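Local coordinates for D-threo-3-hydroxyaspartate dehydratase (PDB 3WQC), which catalyses the pyridoxal-phosphate-dependent removal of ammonia from D-threo-3-hydroxyaspartate to give oxaloacetate, and also dehydrates some of its stereoisomers and D-serine, at residues 186-191 against 254-258; 196-202 against 230-236; 247-253 against 358-363; 306-311 against 322-327. All blocks are in the same frame, centred on the assembly; numbering follows the deposited sequence.

Contact 1: 186-191 against 254-258. With PLP (pyridoxal-5'-phosphate), chain J.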
loop_
_atom_site.group_PDB
_atom_site.type_symbol
_atom_site.label_atom_id
_atom_site.label_comp_id
_atom_site.label_asym_id
_atom_site.label_seq_id
_atom_site.Cartn_x
_atom_site.Cartn_y
_atom_site.Cartn_z
ATOM N N SER B 186 5.596 -1.995 21.795
ATOM C CA SER B 186 5.179 -0.681 22.331
ATOM C C SER B 186 3.896 -0.169 21.602
ATOM O O SER B 186 3.138 0.659 22.185
ATOM C CB SER B 186 6.314 0.332 22.215
ATOM O OG SER B 186 6.541 0.650 20.818
ATOM N N TYR B 187 3.622 -0.684 20.405
ATOM C CA TYR B 187 2.461 -0.177 19.630
ATOM C C TYR B 187 1.179 -0.698 20.168
ATOM O O TYR B 187 0.121 -0.214 19.790
ATOM C CB TYR B 187 2.612 -0.605 18.183
ATOM C CG TYR B 187 3.546 0.320 17.398
ATOM C CD1 TYR B 187 4.888 0.585 17.782
ATOM C CD2 TYR B 187 3.082 0.926 16.203
ATOM C CE1 TYR B 187 5.730 1.390 17.009
ATOM C CE2 TYR B 187 3.920 1.760 15.454
ATOM C CZ TYR B 187 5.225 1.985 15.831
ATOM O OH TYR B 187 6.006 2.823 15.078
ATOM N N GLU B 188 1.250 -1.676 21.097
ATOM C CA GLU B 188 0.025 -2.198 21.731
ATOM C C GLU B 188 -0.318 -1.392 22.986
ATOM O O GLU B 188 -1.369 -1.688 23.601
ATOM C CB GLU B 188 0.230 -3.684 22.080
ATOM C CG GLU B 188 0.363 -4.632 20.846
ATOM C CD GLU B 188 1.257 -5.830 21.162
ATOM O OE1 GLU B 188 1.280 -6.341 22.323
ATOM O OE2 GLU B 188 1.999 -6.250 20.249
ATOM N N LEU B 189 0.490 -0.413 23.400
ATOM C CA LEU B 189 0.309 0.258 24.707
ATOM C C LEU B 189 -0.329 1.622 24.475
ATOM O O LEU B 189 -0.340 2.133 23.328
ATOM C CB LEU B 189 1.695 0.486 25.374
ATOM C CG LEU B 189 2.373 -0.904 25.653
ATOM C CD1 LEU B 189 3.749 -0.709 26.298
ATOM C CD2 LEU B 189 1.483 -1.906 26.413
ATOM N N ASP B 190 -0.788 2.238 25.559
ATOM C CA ASP B 190 -1.458 3.524 25.474
ATOM C C ASP B 190 -1.470 4.344 26.748
ATOM O O ASP B 190 -2.310 5.275 26.868
ATOM C CB ASP B 190 -2.892 3.404 24.860
ATOM C CG ASP B 190 -3.826 2.596 25.732
ATOM O OD1 ASP B 190 -3.457 2.342 26.885
ATOM O OD2 ASP B 190 -5.018 2.380 25.357
ATOM N N THR B 191 -0.536 4.028 27.669
ATOM C CA THR B 191 -0.351 4.815 28.881
ATOM C C THR B 191 1.098 5.149 29.053
ATOM O O THR B 191 1.945 4.336 28.668
ATOM C CB THR B 191 -0.869 4.092 30.131
ATOM O OG1 THR B 191 -0.167 2.866 30.296
ATOM C CG2 THR B 191 -2.396 3.780 30.036
ATOM N N VAL B 254 -2.084 6.410 14.784
ATOM C CA VAL B 254 -1.697 5.294 15.698
ATOM C C VAL B 254 -0.790 5.884 16.813
ATOM O O VAL B 254 -1.020 5.568 17.989
ATOM C CB VAL B 254 -0.975 4.188 14.910
ATOM C CG1 VAL B 254 -0.161 3.282 15.834
ATOM C CG2 VAL B 254 -2.053 3.391 14.188
ATOM N N MET B 255 0.158 6.754 16.504
ATOM C CA MET B 255 1.029 7.385 17.527
ATOM C C MET B 255 0.223 8.288 18.435
ATOM O O MET B 255 0.470 8.333 19.667
ATOM C CB MET B 255 2.187 8.201 16.930
ATOM C CG MET B 255 3.246 7.322 16.243
ATOM S SD MET B 255 4.236 6.326 17.379
ATOM C CE MET B 255 3.986 4.617 16.892
ATOM N N ARG B 256 -0.723 9.035 17.875
ATOM C CA ARG B 256 -1.617 9.899 18.680
ATOM C C ARG B 256 -2.355 9.012 19.705
ATOM O O ARG B 256 -2.427 9.353 20.927
ATOM C CB ARG B 256 -2.632 10.589 17.756
ATOM C CG ARG B 256 -3.559 11.521 18.528
ATOM C CD ARG B 256 -4.828 10.753 18.949
ATOM N NE ARG B 256 -5.880 11.653 19.423
ATOM C CZ ARG B 256 -7.067 11.236 19.894
ATOM N NH1 ARG B 256 -7.384 9.922 19.955
ATOM N NH2 ARG B 256 -7.961 12.153 20.289
ATOM N N ASN B 257 -2.892 7.847 19.289
ATOM C CA ASN B 257 -3.603 6.982 20.181
ATOM C C ASN B 257 -2.696 6.305 21.239
ATOM O O ASN B 257 -3.153 6.040 22.382
ATOM C CB ASN B 257 -4.358 5.927 19.448
ATOM C CG ASN B 257 -5.642 6.456 18.834
ATOM O OD1 ASN B 257 -6.190 7.468 19.327
ATOM N ND2 ASN B 257 -6.203 5.714 17.862
ATOM N N ILE B 258 -1.433 6.042 20.875
ATOM C CA ILE B 258 -0.483 5.482 21.843
ATOM C C ILE B 258 -0.226 6.547 22.915
ATOM O O ILE B 258 0.036 6.180 24.096
ATOM C CB ILE B 258 0.855 5.059 21.127
ATOM C CG1 ILE B 258 0.547 3.769 20.373
ATOM C CG2 ILE B 258 1.989 4.763 22.179
ATOM C CD1 ILE B 258 1.625 3.509 19.290
HETATM N N1 PLP J . 14.162 -0.331 14.495
HETATM C C2 PLP J . 13.729 -1.313 13.678
HETATM C C2A PLP J . 14.483 -2.619 13.573
HETATM C C3 PLP J . 12.540 -1.088 12.892
HETATM O O3 PLP J . 12.131 -2.045 12.072
HETATM C C4 PLP J . 11.858 0.171 13.042
HETATM C C4A PLP J . 10.706 0.417 12.239
HETATM C C5 PLP J . 12.394 1.150 13.930
HETATM C C6 PLP J . 13.520 0.822 14.699
HETATM C C5A PLP J . 11.713 2.483 14.126
HETATM O O4P PLP J . 10.401 2.257 14.821
HETATM P P PLP J . 9.342 3.458 14.772
HETATM O O1P PLP J . 10.142 4.646 15.156
HETATM O O2P PLP J . 8.351 3.070 15.813
HETATM O O3P PLP J . 8.822 3.603 13.401
HETATM O O HOH W 1 -5.315 3.501 22.179
HETATM O O HOH W 2 -3.181 7.052 24.925
#
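The Y187 ring packs across I258 and V254 where loop 186-191, which follows strand 175-180 of the alanine-racemase-type TIM barrel, passes the short helix 253-258. From CB the side chain leaves with CG anti to the carbonyl carbon (chi1 -82°), placing CG 4.2 Å from I258 CD1, a methyl over one ring face. Next, CD2 comes within 4.0 Å of V254 CG1, whose side chain crosses the tyrosine at about a right angle. Over the I258 face M255 makes a Met-aromatic contact, SD 5.2 Å from the ring centroid, but its details are doubtful because the side chain has two conformers. At the tip OH donates a very short bond to PLP O2P (2.5 Å), near the ring plane; T228 and R244 also hold the cofactor. Back at the main chain, I258 CG1 packs on L189 O (3.5 Å), and D190 CA directs its hydrogen at I258 O. One water donates both to D190 O at 2.8 Å and to N257 O at 2.7 Å.

Contact 2: 196-202 against 230-236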
loop_
_atom_site.group_PDB
_atom_site.type_symbol
_atom_site.label_atom_id
_atom_site.label_comp_id
_atom_site.label_asym_id
_atom_site.label_seq_id
_atom_site.Cartn_x
_atom_site.Cartn_y
_atom_site.Cartn_z
ATOM N N GLN B 196 6.873 3.605 29.678
ATOM C CA GLN B 196 8.121 3.830 30.382
ATOM C C GLN B 196 8.688 2.469 30.840
ATOM O O GLN B 196 9.900 2.227 30.747
ATOM C CB GLN B 196 7.900 4.779 31.597
ATOM C CG GLN B 196 9.185 5.070 32.421
ATOM C CD GLN B 196 8.920 6.005 33.611
ATOM O OE1 GLN B 196 8.406 7.095 33.460
ATOM N NE2 GLN B 196 9.258 5.555 34.774
ATOM N N ALA B 197 7.819 1.581 31.310
ATOM C CA ALA B 197 8.256 0.239 31.801
ATOM C C ALA B 197 8.787 -0.566 30.625
ATOM O O ALA B 197 9.841 -1.228 30.773
ATOM C CB ALA B 197 7.084 -0.519 32.489
ATOM N N LEU B 198 8.127 -0.521 29.464
ATOM C CA LEU B 198 8.598 -1.316 28.298
ATOM C C LEU B 198 9.929 -0.731 27.830
ATOM O O LEU B 198 10.803 -1.507 27.475
ATOM C CB LEU B 198 7.511 -1.351 27.197
ATOM C CG LEU B 198 8.028 -2.088 25.914
ATOM C CD1 LEU B 198 8.336 -3.565 26.174
ATOM C CD2 LEU B 198 6.953 -1.880 24.872
ATOM N N ALA B 199 10.090 0.609 27.846
ATOM C CA ALA B 199 11.336 1.237 27.394
ATOM C C ALA B 199 12.445 0.691 28.297
ATOM O O ALA B 199 13.587 0.476 27.815
ATOM C CB ALA B 199 11.249 2.751 27.378
ATOM N N GLU B 200 12.190 0.635 29.612
ATOM C CA GLU B 200 13.219 0.086 30.589
ATOM C C GLU B 200 13.507 -1.421 30.300
ATOM O O GLU B 200 14.690 -1.828 30.336
ATOM C CB GLU B 200 12.767 0.292 32.019
ATOM C CG GLU B 200 13.691 -0.396 33.029
ATOM C CD GLU B 200 15.135 0.029 33.023
ATOM O OE1 GLU B 200 15.927 -0.788 33.582
ATOM O OE2 GLU B 200 15.546 1.091 32.462
ATOM N N ARG B 201 12.492 -2.227 29.987
ATOM C CA ARG B 201 12.707 -3.667 29.641
ATOM C C ARG B 201 13.563 -3.745 28.362
ATOM O O ARG B 201 14.472 -4.607 28.247
ATOM C CB ARG B 201 11.367 -4.370 29.396
ATOM C CG ARG B 201 11.316 -5.804 28.981
ATOM C CD ARG B 201 9.820 -6.329 28.988
ATOM N NE ARG B 201 9.775 -7.550 28.253
ATOM C CZ ARG B 201 9.956 -8.736 28.805
ATOM N NH1 ARG B 201 10.115 -8.839 30.134
ATOM N NH2 ARG B 201 9.901 -9.817 28.053
ATOM N N GLU B 202 13.282 -2.888 27.367
ATOM C CA GLU B 202 14.042 -2.910 26.086
ATOM C C GLU B 202 15.529 -2.536 26.360
ATOM O O GLU B 202 16.463 -3.215 25.910
ATOM C CB GLU B 202 13.373 -1.863 25.155
ATOM C CG GLU B 202 14.023 -1.834 23.776
ATOM C CD GLU B 202 13.494 -0.733 22.835
ATOM O OE1 GLU B 202 13.114 0.384 23.302
ATOM O OE2 GLU B 202 13.538 -0.955 21.578
ATOM N N THR B 230 8.974 4.038 22.612
ATOM C CA THR B 230 9.946 3.824 23.724
ATOM C C THR B 230 11.042 4.859 23.663
ATOM O O THR B 230 11.573 5.232 24.710
ATOM C CB THR B 230 10.574 2.423 23.733
ATOM O OG1 THR B 230 11.102 2.107 22.419
ATOM C CG2 THR B 230 9.488 1.398 24.091
ATOM N N ALA B 231 11.396 5.369 22.472
ATOM C CA ALA B 231 12.393 6.488 22.433
ATOM C C ALA B 231 11.910 7.694 23.240
ATOM O O ALA B 231 12.682 8.373 23.935
ATOM C CB ALA B 231 12.750 6.930 21.022
ATOM N N LEU B 232 10.614 7.989 23.072
ATOM C CA LEU B 232 10.002 9.155 23.722
ATOM C C LEU B 232 9.661 8.951 25.193
ATOM O O LEU B 232 9.495 9.922 25.954
ATOM C CB LEU B 232 8.775 9.604 22.948
ATOM C CG LEU B 232 9.151 10.172 21.539
ATOM C CD1 LEU B 232 7.863 10.378 20.684
ATOM C CD2 LEU B 232 10.019 11.441 21.591
ATOM N N ALA B 233 9.625 7.686 25.615
ATOM C CA ALA B 233 9.176 7.354 26.975
ATOM C C ALA B 233 10.332 6.941 27.904
ATOM O O ALA B 233 10.103 6.942 29.142
ATOM C CB ALA B 233 8.084 6.295 26.944
ATOM N N ALA B 234 11.540 6.619 27.366
ATOM C CA ALA B 234 12.576 6.024 28.224
ATOM C C ALA B 234 12.947 7.049 29.305
ATOM O O ALA B 234 13.230 8.178 28.977
ATOM C CB ALA B 234 13.756 5.594 27.366
ATOM N N SER B 235 12.961 6.665 30.575
ATOM C CA SER B 235 13.517 7.604 31.601
ATOM C C SER B 235 14.988 7.699 31.596
ATOM O O SER B 235 15.527 8.787 31.848
ATOM C CB SER B 235 13.031 7.395 33.043
ATOM O OG SER B 235 12.802 6.088 33.300
ATOM N N ARG B 236 15.638 6.550 31.416
ATOM C CA ARG B 236 17.113 6.494 31.421
ATOM C C ARG B 236 17.569 5.574 30.292
ATOM O O ARG B 236 16.815 4.671 29.886
ATOM C CB ARG B 236 17.653 5.942 32.766
ATOM C CG ARG B 236 17.220 4.485 32.985
ATOM C CD ARG B 236 17.855 3.848 34.205
ATOM N NE ARG B 236 17.311 2.545 34.537
ATOM C CZ ARG B 236 17.973 1.711 35.336
ATOM N NH1 ARG B 236 19.138 2.097 35.790
ATOM N NH2 ARG B 236 17.478 0.562 35.744
HETATM O O HOH W 3 12.098 3.976 31.080
HETATM O O HOH W 4 11.546 3.515 34.005
HETATM O O HOH W 5 14.660 3.128 30.834
#
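E200 and R236 form a salt bridge in the modelled conformer of R236, one of two, so its details are doubtful; the carboxylate and guanidinium planes are 18° apart. R236 NE gives its hydrogen to E200 OE2 (3.1 Å), coming from above the carboxylate plane, while R236 NH2 makes a weak, bent bond to E200 OE1 (3.0 Å). R203 also forms a salt bridge with OE1, so two arginines share this carboxylate. A second polar link is buried: T230 OG1 donates to E202 OE1 (2.8 Å) on the syn side, and A183 N reaches the other oxygen, E202 OE2. E202 gets there fully extended, its CG anti to the backbone N (chi1 -177°). Waters add further links: one joins Q196 O to S235 N, and another joins E200 OE2 to R236 O. Apolar contact centres on A199, whose CB meets A234 CB at 3.8 Å and T230 CB at 3.7 Å; a small side chain here lets the backbones come close. L198 CG touches T230 CG2 at 4.2 Å. Helices 192-215 and 228-233 thus pack side by side, joined along the chain through barrel strand 222-225, while A231 and L232 turn to helix 27-44.

Contact 3: 247-253 against 358-363. With MG (magnesium ion), chain K; PLP (pyridoxal-5'-phosphate), chain J.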
loop_
_atom_site.group_PDB
_atom_site.type_symbol
_atom_site.label_atom_id
_atom_site.label_comp_id
_atom_site.label_asym_id
_atom_site.label_seq_id
_atom_site.Cartn_x
_atom_site.Cartn_y
_atom_site.Cartn_z
ATOM N N VAL B 247 9.093 6.723 12.714
ATOM C CA VAL B 247 7.758 7.279 12.347
ATOM C C VAL B 247 7.627 8.660 12.957
ATOM O O VAL B 247 6.833 9.462 12.431
ATOM C CB VAL B 247 6.596 6.362 12.756
ATOM C CG1 VAL B 247 6.412 6.275 14.302
ATOM C CG2 VAL B 247 5.324 6.774 12.008
ATOM N N TYR B 248 8.346 8.963 14.037
ATOM C CA TYR B 248 8.248 10.287 14.694
ATOM C C TYR B 248 8.428 11.447 13.718
ATOM O O TYR B 248 7.995 12.570 14.036
ATOM C CB TYR B 248 9.317 10.386 15.831
ATOM C CG TYR B 248 10.670 10.733 15.242
ATOM C CD1 TYR B 248 11.533 9.759 14.699
ATOM C CD2 TYR B 248 11.125 12.088 15.196
ATOM C CE1 TYR B 248 12.737 10.089 14.100
ATOM C CE2 TYR B 248 12.296 12.415 14.568
ATOM C CZ TYR B 248 13.145 11.451 14.083
ATOM O OH TYR B 248 14.342 11.777 13.497
ATOM N N VAL B 249 9.156 11.291 12.631
ATOM C CA VAL B 249 9.434 12.394 11.751
ATOM C C VAL B 249 8.116 13.030 11.292
ATOM O O VAL B 249 8.036 14.310 11.166
ATOM C CB VAL B 249 10.401 11.990 10.580
ATOM C CG1 VAL B 249 9.747 11.012 9.562
ATOM C CG2 VAL B 249 10.941 13.224 9.824
ATOM N N PHE B 250 7.108 12.172 11.054
ATOM C CA PHE B 250 5.771 12.677 10.704
ATOM C C PHE B 250 4.721 12.504 11.761
ATOM O O PHE B 250 3.728 13.278 11.803
ATOM C CB PHE B 250 5.247 11.990 9.393
ATOM C CG PHE B 250 6.193 12.157 8.209
ATOM C CD1 PHE B 250 6.923 13.378 7.970
ATOM C CD2 PHE B 250 6.296 11.121 7.278
ATOM C CE1 PHE B 250 7.757 13.518 6.831
ATOM C CE2 PHE B 250 7.098 11.282 6.135
ATOM C CZ PHE B 250 7.846 12.447 5.927
ATOM N N PHE B 251 4.812 11.445 12.579
ATOM C CA PHE B 251 3.738 10.961 13.403
ATOM C C PHE B 251 2.498 10.556 12.583
ATOM O O PHE B 251 2.525 10.666 11.337
ATOM C CB PHE B 251 3.352 11.936 14.591
ATOM C CG PHE B 251 4.435 12.031 15.639
ATOM C CD1 PHE B 251 4.766 10.883 16.392
ATOM C CD2 PHE B 251 5.066 13.247 15.911
ATOM C CE1 PHE B 251 5.688 10.974 17.463
ATOM C CE2 PHE B 251 6.023 13.333 16.962
ATOM C CZ PHE B 251 6.299 12.191 17.727
ATOM N N ASP B 252 1.483 10.056 13.272
ATOM C CA ASP B 252 0.273 9.546 12.661
ATOM C C ASP B 252 -0.745 9.283 13.717
ATOM O O ASP B 252 -0.491 9.592 14.927
ATOM C CB ASP B 252 0.571 8.327 11.747
ATOM C CG ASP B 252 1.179 7.147 12.524
ATOM O OD1 ASP B 252 0.863 7.044 13.747
ATOM O OD2 ASP B 252 1.949 6.348 11.941
ATOM N N LEU B 253 -1.936 8.800 13.338
ATOM C CA LEU B 253 -2.988 8.644 14.331
ATOM C C LEU B 253 -2.787 7.445 15.266
ATOM O O LEU B 253 -3.205 7.471 16.426
ATOM C CB LEU B 253 -4.353 8.482 13.659
ATOM C CG LEU B 253 -4.752 9.787 12.869
ATOM C CD1 LEU B 253 -5.948 9.415 11.979
ATOM C CD2 LEU B 253 -5.107 10.889 13.872
ATOM N N LEU B 358 -5.629 12.834 7.764
ATOM C CA LEU B 358 -4.489 12.329 8.539
ATOM C C LEU B 358 -4.508 10.802 8.502
ATOM O O LEU B 358 -5.557 10.184 8.715
ATOM C CB LEU B 358 -4.563 12.771 10.045
ATOM C CG LEU B 358 -4.621 14.313 10.256
ATOM C CD1 LEU B 358 -4.777 14.583 11.781
ATOM C CD2 LEU B 358 -3.387 14.943 9.614
ATOM N N PRO B 359 -3.317 10.184 8.329
ATOM C CA PRO B 359 -3.255 8.743 8.132
ATOM C C PRO B 359 -3.253 7.933 9.447
ATOM O O PRO B 359 -2.761 8.444 10.495
ATOM C CB PRO B 359 -1.869 8.559 7.496
ATOM C CG PRO B 359 -1.049 9.693 8.073
ATOM C CD PRO B 359 -2.029 10.866 8.141
ATOM N N ASN B 360 -3.710 6.675 9.384
ATOM C CA ASN B 360 -3.483 5.736 10.490
ATOM C C ASN B 360 -1.955 5.540 10.691
ATOM O O ASN B 360 -1.520 5.644 11.870
ATOM C CB ASN B 360 -4.045 4.333 10.185
ATOM C CG ASN B 360 -5.588 4.273 10.360
ATOM O OD1 ASN B 360 -6.045 3.583 11.280
ATOM N ND2 ASN B 360 -6.392 4.976 9.560
ATOM N N HIS B 361 -1.180 5.287 9.637
ATOM C CA HIS B 361 0.156 4.815 9.774
ATOM C C HIS B 361 0.983 5.512 8.750
ATOM O O HIS B 361 0.821 5.277 7.520
ATOM C CB HIS B 361 0.159 3.295 9.571
ATOM C CG HIS B 361 1.480 2.645 9.773
ATOM N ND1 HIS B 361 1.631 1.276 9.595
ATOM C CD2 HIS B 361 2.677 3.135 10.226
ATOM C CE1 HIS B 361 2.927 0.897 9.900
ATOM N NE2 HIS B 361 3.591 2.018 10.306
ATOM N N ALA B 362 1.837 6.461 9.174
ATOM C CA ALA B 362 2.565 7.303 8.183
ATOM C C ALA B 362 3.428 6.448 7.242
ATOM O O ALA B 362 3.473 6.708 6.023
ATOM C CB ALA B 362 3.450 8.356 8.893
ATOM N N CYS B 363 4.042 5.370 7.745
ATOM C CA CYS B 363 4.979 4.579 6.905
ATOM C C CYS B 363 4.171 3.920 5.782
ATOM O O CYS B 363 4.666 3.728 4.683
ATOM C CB CYS B 363 5.584 3.439 7.787
ATOM S SG CYS B 363 6.184 4.105 9.409
HETATM MG MG MG K . 5.616 2.131 11.014
HETATM N N1 PLP J . 14.162 -0.331 14.495
HETATM C C2 PLP J . 13.729 -1.313 13.678
HETATM C C2A PLP J . 14.483 -2.619 13.573
HETATM C C3 PLP J . 12.540 -1.088 12.892
HETATM O O3 PLP J . 12.131 -2.045 12.072
HETATM C C4 PLP J . 11.858 0.171 13.042
HETATM C C4A PLP J . 10.706 0.417 12.239
HETATM C C5 PLP J . 12.394 1.150 13.930
HETATM C C6 PLP J . 13.520 0.822 14.699
HETATM C C5A PLP J . 11.713 2.483 14.126
HETATM O O4P PLP J . 10.401 2.257 14.821
HETATM P P PLP J . 9.342 3.458 14.772
HETATM O O1P PLP J . 10.142 4.646 15.156
HETATM O O2P PLP J . 8.351 3.070 15.813
HETATM O O3P PLP J . 8.822 3.603 13.401
HETATM O O HOH W 6 7.482 1.983 11.978
HETATM O O HOH W 7 5.036 0.460 12.362
HETATM O O HOH W 8 6.171 0.520 9.759
HETATM O O HOH W 9 5.045 3.346 12.567
#
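A chi1 of 61° sets D252 CG between the backbone N and the carbonyl carbon and carries OD2 to A362 N; H361, with CG anti to its own N (chi1 -176°), swings its imidazole to the metal. The D252 OD2 bond to A362 N is 2.8 Å, nearly straight at 161°, and uses the anti lone pair. As OD1 caps M255 N, one carboxylate serves the first turns of two helices, 253-258 and 362-366. Beside it L253 N donates to P359 O (3.0 Å), fixing the two backbones. V247 CG2 packs on C363 SG (3.8 Å) and A362 CB, whose methyl also sits against the buried F251 O, which has no polar partner. The magnesium ion is held by H361 NE2 at 2.1 Å, by C363 SG at 2.6 Å and by four waters. One of these donates to PLP O3P, an oxygen that V247 N also holds at 3.2 Å. D296 grips H361 ND1 from the second shell, and W290 of the second subunit meets the imidazole. This His-Cys metal site beside the cofactor phosphate, between TIM barrel and C-terminal domain, is probably where the activating manganese, cobalt or nickel binds.

Contact 4: 306-311 against 322-327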
loop_
_atom_site.group_PDB
_atom_site.type_symbol
_atom_site.label_atom_id
_atom_site.label_comp_id
_atom_site.label_asym_id
_atom_site.label_seq_id
_atom_site.Cartn_x
_atom_site.Cartn_y
_atom_site.Cartn_z
ATOM N N PHE B 306 -10.211 5.710 13.825
ATOM C CA PHE B 306 -10.318 6.820 12.854
ATOM C C PHE B 306 -10.659 6.295 11.428
ATOM O O PHE B 306 -10.468 7.067 10.476
ATOM C CB PHE B 306 -9.023 7.620 12.856
ATOM C CG PHE B 306 -8.845 8.444 14.106
ATOM C CD1 PHE B 306 -9.461 9.722 14.205
ATOM C CD2 PHE B 306 -8.030 8.004 15.146
ATOM C CE1 PHE B 306 -9.212 10.531 15.338
ATOM C CE2 PHE B 306 -7.811 8.789 16.278
ATOM C CZ PHE B 306 -8.410 10.047 16.386
ATOM N N GLY B 307 -11.096 5.056 11.267
ATOM C CA GLY B 307 -11.433 4.510 9.919
ATOM C C GLY B 307 -10.187 4.608 9.070
ATOM O O GLY B 307 -9.091 4.287 9.568
ATOM N N TYR B 308 -10.327 5.070 7.813
ATOM C CA TYR B 308 -9.206 5.253 6.939
ATOM C C TYR B 308 -8.587 6.649 7.030
ATOM O O TYR B 308 -7.717 7.008 6.217
ATOM C CB TYR B 308 -9.603 4.927 5.477
ATOM C CG TYR B 308 -9.740 3.462 5.268
ATOM C CD1 TYR B 308 -10.969 2.745 5.457
ATOM C CD2 TYR B 308 -8.605 2.712 4.824
ATOM C CE1 TYR B 308 -11.036 1.352 5.283
ATOM C CE2 TYR B 308 -8.702 1.334 4.681
ATOM C CZ TYR B 308 -9.873 0.681 4.858
ATOM O OH TYR B 308 -9.947 -0.664 4.650
ATOM N N GLY B 309 -8.977 7.445 8.060
ATOM C CA GLY B 309 -8.239 8.670 8.329
ATOM C C GLY B 309 -9.139 9.745 8.910
ATOM O O GLY B 309 -10.353 9.735 8.648
ATOM N N GLN B 310 -8.518 10.650 9.645
ATOM C CA GLN B 310 -9.235 11.810 10.208
ATOM C C GLN B 310 -9.324 12.936 9.183
ATOM O O GLN B 310 -8.328 13.387 8.651
ATOM C CB GLN B 310 -8.478 12.340 11.442
ATOM C CG GLN B 310 -9.041 13.658 12.005
ATOM C CD GLN B 310 -10.475 13.489 12.456
ATOM O OE1 GLN B 310 -10.795 12.589 13.242
ATOM N NE2 GLN B 310 -11.396 14.392 11.960
ATOM N N VAL B 311 -10.547 13.458 8.971
ATOM C CA VAL B 311 -10.725 14.558 7.981
ATOM C C VAL B 311 -10.252 15.891 8.595
ATOM O O VAL B 311 -10.648 16.204 9.808
ATOM C CB VAL B 311 -12.206 14.652 7.643
ATOM C CG1 VAL B 311 -12.481 15.912 6.794
ATOM C CG2 VAL B 311 -12.655 13.383 6.922
ATOM N N PHE B 322 -15.673 13.728 11.713
ATOM C CA PHE B 322 -15.682 13.195 10.329
ATOM C C PHE B 322 -14.441 12.404 10.066
ATOM O O PHE B 322 -13.318 12.900 10.347
ATOM C CB PHE B 322 -15.785 14.347 9.326
ATOM C CG PHE B 322 -17.158 15.048 9.383
ATOM C CD1 PHE B 322 -18.316 14.414 8.907
ATOM C CD2 PHE B 322 -17.264 16.244 10.026
ATOM C CE1 PHE B 322 -19.562 15.052 8.944
ATOM C CE2 PHE B 322 -18.489 16.916 10.108
ATOM C CZ PHE B 322 -19.643 16.304 9.595
ATOM N N VAL B 323 -14.646 11.179 9.581
ATOM C CA VAL B 323 -13.481 10.366 9.209
ATOM C C VAL B 323 -13.782 9.675 7.891
ATOM O O VAL B 323 -14.926 9.744 7.417
ATOM C CB VAL B 323 -13.208 9.249 10.302
ATOM C CG1 VAL B 323 -12.889 9.871 11.671
ATOM C CG2 VAL B 323 -14.388 8.234 10.399
ATOM N N LEU B 324 -12.819 8.992 7.265
ATOM C CA LEU B 324 -13.160 8.142 6.125
ATOM C C LEU B 324 -13.643 6.821 6.751
ATOM O O LEU B 324 -12.855 6.000 7.293
ATOM C CB LEU B 324 -11.912 7.925 5.277
ATOM C CG LEU B 324 -11.343 9.188 4.620
ATOM C CD1 LEU B 324 -10.233 8.763 3.568
ATOM C CD2 LEU B 324 -12.497 9.961 3.913
ATOM N N THR B 325 -14.944 6.569 6.674
ATOM C CA THR B 325 -15.492 5.398 7.311
ATOM C C THR B 325 -15.299 4.135 6.424
ATOM O O THR B 325 -15.444 3.005 6.918
ATOM C CB THR B 325 -16.991 5.587 7.649
ATOM O OG1 THR B 325 -17.658 5.931 6.421
ATOM C CG2 THR B 325 -17.201 6.676 8.708
ATOM N N GLY B 326 -15.027 4.326 5.121
ATOM C CA GLY B 326 -14.783 3.158 4.261
ATOM C C GLY B 326 -13.885 3.622 3.115
ATOM O O GLY B 326 -13.673 4.842 2.931
ATOM N N ALA B 327 -13.351 2.637 2.422
ATOM C CA ALA B 327 -12.477 2.968 1.273
ATOM C C ALA B 327 -12.484 1.835 0.293
ATOM O O ALA B 327 -12.403 0.632 0.658
ATOM C CB ALA B 327 -11.035 3.205 1.799
#
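G307 CA aims a hydrogen at L324 O (3.3 Å) from the second position of a type II' turn, F306 to G309, a place that suits a residue without a side chain: its phi is 59°, and L324 O lies where a CB would stand. The same oxygen accepts the hydrogen bond of Y308 N at 2.7 Å, in the carbonyl plane, with the CA-H as a weak second contact. From G309 onward the pairing becomes regular: L324 N donates to G309 O (2.9 Å) and V311 N to F322 O (3.1 Å), with Q310 and V323 a non-hydrogen-bonded antiparallel pair between them. Y308 stretches its ring along the other strand, and A327 CB stands over the ring centre in a CH-pi contact, 3.7 Å from the centroid and 12° off the normal. R295 holds the phenol oxygen, Y308 OH. Q310, bent at chi2, folds its NE2 back onto V311 O. Further contact comes from V311 CB against F322 CB (4.0 Å) and from Y308 CB against L324 CB (3.8 Å). Beyond the pair, strand 322-327 adjoins strand 332-336, where T325 and G326 face I333 as a classic beta bulge, and strand 310-312 pairs with 354-358, all in the mixed sheet of the C-terminal domain.

Overall arrangement
Contacts 1 and 2 belong to the TIM barrel side, contact 4 to the C-terminal sheet, and contact 3 joins the two. Along the chain, contact 2 is nested within the loop closed by contact 1, whose segments alternate with those of contact 3; contact 4 is nested in contact 3. Centres of contacts 1, 2 and 3 are 12 to 20 Å apart, whereas contacts 2 and 4 are 31 Å apart and do not touch. Helix 253-258 links contacts 1 and 3 through a probable hydrogen bond from V254 N to N360 O (3.1 Å), while strand 354-358 links contact 3 to contact 4. The cofactor is held from the barrel side in contacts 1 and 3, while 358-363 supplies ligands of the metal whose water reaches its phosphate.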